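Long-range contact in probable adhesion protein (Pseudomonas aeruginosa PAO1, PDB 6R3Z), which probably serves as a periplasmic solute-binding protein that captures ferrous iron and related divalent metal ions for transport into the cell: residues 155-167 / 265-277. Sequence-based numbering, arbitrary orientation.
Sequences LRADALARLNKAP and MARNLDTVVRAIQ. With EDO (1,2-ethanediol), chain H; EDO (1,2-ethanediol), chain I.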
# COMPACT_ATOMS: atom_id res chain seq x y z
N LEU A 155 15.22 7.04 0.19
CA LEU A 155 14.40 6.84 1.37
C LEU A 155 14.76 5.46 1.96
O LEU A 155 14.95 5.34 3.17
CB LEU A 155 12.94 6.83 0.85
CG LEU A 155 11.79 6.78 1.78
CD1 LEU A 155 10.57 7.32 1.06
CD2 LEU A 155 11.49 5.35 2.23
N ARG A 156 14.86 4.43 1.10
CA ARG A 156 15.15 3.07 1.53
C ARG A 156 16.59 2.98 2.07
O ARG A 156 16.81 2.43 3.15
CB ARG A 156 14.91 2.07 0.39
CG ARG A 156 15.15 0.63 0.81
CD ARG A 156 14.81 -0.36 -0.27
NE ARG A 156 15.11 -1.73 0.16
CZ ARG A 156 16.29 -2.33 0.01
NH1 ARG A 156 17.29 -1.69 -0.60
NH2 ARG A 156 16.47 -3.57 0.43
N ALA A 157 17.56 3.60 1.34
CA ALA A 157 18.96 3.64 1.74
C ALA A 157 19.11 4.32 3.11
O ALA A 157 19.84 3.80 3.96
CB ALA A 157 19.80 4.38 0.69
N ASP A 158 18.40 5.45 3.33
CA ASP A 158 18.44 6.22 4.59
C ASP A 158 17.93 5.40 5.77
O ASP A 158 18.57 5.38 6.83
CB ASP A 158 17.68 7.55 4.46
CG ASP A 158 18.37 8.59 3.59
OD1 ASP A 158 19.58 8.43 3.30
OD2 ASP A 158 17.71 9.57 3.20
N ALA A 159 16.83 4.64 5.55
CA ALA A 159 16.31 3.76 6.59
C ALA A 159 17.33 2.64 6.91
O ALA A 159 17.63 2.41 8.08
CB ALA A 159 14.99 3.16 6.13
N LEU A 160 17.91 2.00 5.87
CA LEU A 160 18.89 0.92 6.04
C LEU A 160 20.20 1.38 6.68
O LEU A 160 20.90 0.56 7.29
CB LEU A 160 19.15 0.18 4.73
CG LEU A 160 17.97 -0.62 4.16
CD1 LEU A 160 18.37 -1.33 2.87
CD2 LEU A 160 17.44 -1.65 5.15
N ALA A 161 20.54 2.68 6.55
CA ALA A 161 21.73 3.27 7.17
C ALA A 161 21.64 3.22 8.70
O ALA A 161 22.66 3.42 9.38
CB ALA A 161 21.90 4.72 6.69
N ARG A 162 20.42 2.95 9.25
CA ARG A 162 20.22 2.83 10.69
C ARG A 162 20.15 1.36 11.12
O ARG A 162 19.95 1.07 12.31
CB ARG A 162 18.98 3.62 11.12
CG ARG A 162 19.28 5.12 11.16
CD ARG A 162 18.25 5.96 10.46
NE ARG A 162 18.59 7.39 10.60
CZ ARG A 162 19.15 8.13 9.66
NH1 ARG A 162 19.43 9.41 9.89
NH2 ARG A 162 19.44 7.61 8.47
N LEU A 163 20.32 0.43 10.17
CA LEU A 163 20.27 -1.00 10.49
C LEU A 163 21.68 -1.57 10.61
O LEU A 163 22.39 -1.64 9.61
CB LEU A 163 19.48 -1.77 9.42
CG LEU A 163 19.30 -3.26 9.71
CD1 LEU A 163 18.31 -3.49 10.88
CD2 LEU A 163 18.91 -4.02 8.46
N ASN A 164 22.07 -2.00 11.83
CA ASN A 164 23.39 -2.58 12.02
C ASN A 164 23.51 -3.98 11.43
O ASN A 164 24.37 -4.23 10.59
CB ASN A 164 23.78 -2.61 13.51
CG ASN A 164 24.21 -1.26 14.01
OD1 ASN A 164 23.38 -0.40 14.28
ND2 ASN A 164 25.52 -1.05 14.14
N LYS A 165 22.67 -4.88 11.91
CA LYS A 165 22.69 -6.29 11.55
C LYS A 165 21.32 -6.77 11.13
O LYS A 165 20.28 -6.24 11.57
CB LYS A 165 23.10 -7.12 12.78
CG LYS A 165 24.47 -6.80 13.36
CD LYS A 165 24.81 -7.76 14.49
CE LYS A 165 26.29 -7.77 14.82
NZ LYS A 165 26.71 -6.52 15.49
N ALA A 166 21.32 -7.86 10.38
CA ALA A 166 20.12 -8.58 10.02
C ALA A 166 19.62 -9.21 11.34
O ALA A 166 20.43 -9.42 12.25
CB ALA A 166 20.47 -9.67 9.03
N PRO A 167 18.31 -9.45 11.51
CA PRO A 167 17.85 -10.04 12.78
C PRO A 167 18.30 -11.49 12.95
O PRO A 167 18.65 -12.13 11.95
CB PRO A 167 16.33 -9.91 12.70
CG PRO A 167 16.02 -9.89 11.25
CD PRO A 167 17.20 -9.24 10.56
N MET A 265 6.09 5.90 4.05
CA MET A 265 6.98 4.75 3.83
C MET A 265 8.28 4.92 4.62
O MET A 265 8.79 3.94 5.14
CB MET A 265 7.31 4.54 2.35
CG MET A 265 6.27 3.76 1.63
SD MET A 265 5.88 2.07 2.27
CE MET A 265 7.35 1.18 1.85
N ALA A 266 8.80 6.17 4.72
CA ALA A 266 10.03 6.43 5.50
C ALA A 266 9.76 6.01 6.97
O ALA A 266 10.55 5.26 7.55
CB ALA A 266 10.42 7.90 5.41
N ARG A 267 8.59 6.40 7.52
CA ARG A 267 8.20 6.03 8.88
C ARG A 267 8.01 4.51 9.04
O ARG A 267 8.44 3.96 10.06
CB ARG A 267 6.99 6.84 9.37
CG ARG A 267 7.40 8.31 9.58
CD ARG A 267 6.54 8.99 10.63
NE ARG A 267 5.19 9.27 10.14
CZ ARG A 267 4.83 10.40 9.54
NH1 ARG A 267 5.72 11.36 9.33
NH2 ARG A 267 3.58 10.57 9.14
N ASN A 268 7.45 3.85 8.01
CA ASN A 268 7.25 2.39 8.00
C ASN A 268 8.61 1.68 8.08
O ASN A 268 8.83 0.85 8.96
CB ASN A 268 6.51 1.96 6.75
CG ASN A 268 5.00 2.08 6.90
OD1 ASN A 268 4.50 2.34 8.00
ND2 ASN A 268 4.28 1.89 5.81
N LEU A 269 9.52 2.04 7.19
CA LEU A 269 10.87 1.46 7.19
C LEU A 269 11.63 1.72 8.50
O LEU A 269 12.33 0.83 8.98
CB LEU A 269 11.66 1.93 5.95
CG LEU A 269 11.15 1.41 4.58
CD1 LEU A 269 11.97 1.99 3.44
CD2 LEU A 269 11.19 -0.11 4.49
N ASP A 270 11.49 2.92 9.08
CA ASP A 270 12.16 3.27 10.34
C ASP A 270 11.64 2.40 11.49
O ASP A 270 12.42 1.98 12.33
CB ASP A 270 11.96 4.75 10.69
CG ASP A 270 12.74 5.71 9.82
OD1 ASP A 270 13.73 5.27 9.18
OD2 ASP A 270 12.37 6.91 9.78
N THR A 271 10.31 2.13 11.51
CA THR A 271 9.69 1.30 12.55
C THR A 271 10.18 -0.16 12.43
O THR A 271 10.54 -0.75 13.44
CB THR A 271 8.16 1.45 12.51
OG1 THR A 271 7.83 2.82 12.84
CG2 THR A 271 7.44 0.49 13.47
N VAL A 272 10.26 -0.69 11.19
CA VAL A 272 10.78 -2.05 10.98
C VAL A 272 12.24 -2.11 11.46
O VAL A 272 12.60 -3.05 12.18
CB VAL A 272 10.61 -2.54 9.52
CG1 VAL A 272 11.24 -3.93 9.33
CG2 VAL A 272 9.13 -2.57 9.13
N VAL A 273 13.06 -1.10 11.08
CA VAL A 273 14.46 -1.04 11.51
C VAL A 273 14.53 -0.99 13.05
O VAL A 273 15.31 -1.73 13.64
CB VAL A 273 15.23 0.12 10.84
CG1 VAL A 273 16.56 0.41 11.55
CG2 VAL A 273 15.46 -0.17 9.36
N ARG A 274 13.72 -0.14 13.68
CA ARG A 274 13.69 -0.03 15.16
C ARG A 274 13.37 -1.39 15.82
O ARG A 274 14.05 -1.78 16.77
CB ARG A 274 12.70 1.03 15.64
CG ARG A 274 12.83 1.30 17.14
CD ARG A 274 12.12 2.57 17.58
NE ARG A 274 10.68 2.49 17.36
CZ ARG A 274 9.80 2.04 18.25
NH1 ARG A 274 8.50 2.03 17.96
NH2 ARG A 274 10.21 1.60 19.44
N ALA A 275 12.35 -2.11 15.30
CA ALA A 275 11.96 -3.45 15.80
C ALA A 275 13.16 -4.41 15.74
O ALA A 275 13.45 -5.12 16.71
CB ALA A 275 10.80 -3.99 14.98
N ILE A 276 13.91 -4.38 14.62
CA ILE A 276 15.08 -5.26 14.48
C ILE A 276 16.19 -4.83 15.49
O ILE A 276 16.75 -5.68 16.19
CB ILE A 276 15.61 -5.30 13.02
CG1 ILE A 276 14.54 -5.85 12.03
CG2 ILE A 276 16.94 -6.09 12.94
CD1 ILE A 276 14.81 -5.50 10.51
N GLN A 277 16.48 -3.53 15.55
CA GLN A 277 17.49 -2.97 16.46
C GLN A 277 17.19 -3.35 17.92
O GLN A 277 18.10 -3.73 18.66
CB GLN A 277 17.60 -1.45 16.29
CG GLN A 277 18.12 -0.98 14.91
CD GLN A 277 19.60 -1.20 14.68
OE1 GLN A 277 20.00 -2.03 13.86
NE2 GLN A 277 20.44 -0.44 15.38
C1 EDO H . 15.48 8.91 8.81
O1 EDO H . 15.10 8.18 9.97
C2 EDO H . 16.06 7.92 7.79
O2 EDO H . 15.12 6.88 7.54
C1 EDO I . 20.92 11.53 6.81
O1 EDO I . 19.85 11.35 7.73
C2 EDO I . 20.80 10.50 5.66
O2 EDO I . 20.80 9.17 6.17
O HOH W 1 15.74 3.51 10.06
O HOH W 2 20.34 -4.68 13.81
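Leu155 and Ala159 lie against Ala266, Leu269 and Asp270 where two helices run side by side in the same direction, the axes of 155-160 and 265-277 coming within 9.2 Å and crossing at -24°; a type I beta turn from Leu160 to Leu163 then leads residues 163-167 along the second helix to Ile276 and Gln277. Leu155 has CG anti to its backbone nitrogen (chi1 -174°), which swings CD2 over Ala266 and to 3.6 Å from CD1 of Leu269, the two leucines crossing at about a right angle. The small Ala159 lets the backbones close in, with its CB 3.6 Å from CB of Leu269. Val273 puts CG2 against the carbonyl oxygen of Ala159 and CG1 against that of Arg162. Farther along, Leu163 CD1 packs 3.6 Å from Ile276 CG2, the same methyl that Pro167 CB covers.

The polar grip comes from Gln277, whose chain bends at chi2 (-73°) and brings its amide nearly coplanar with that of Asn164. Gln277 OE1 accepts a hydrogen bond from the backbone N-H of Asn164 (N to OE1 2.9 Å) and Gln277 NE2 donates to Asn164 OD1 (3.1 Å), each donor tilted from the carbonyl plane; this pairing fixes which way round the Gln277 amide sits. One water joins Ala159 O to Asp270 OD1.

This is structural packing, Met265's side chain about 13 Å from the nickel: helix 260-277 packs on the C-terminal end of helix 138-160, the long lobe-linking helix of this family. Ile116 of helix 116-133 covers Leu155 and Leu269, helix 181-185 packs on Met265 and Val272, and Tyr246 of strand 244-248 touches Thr271 and Ala275.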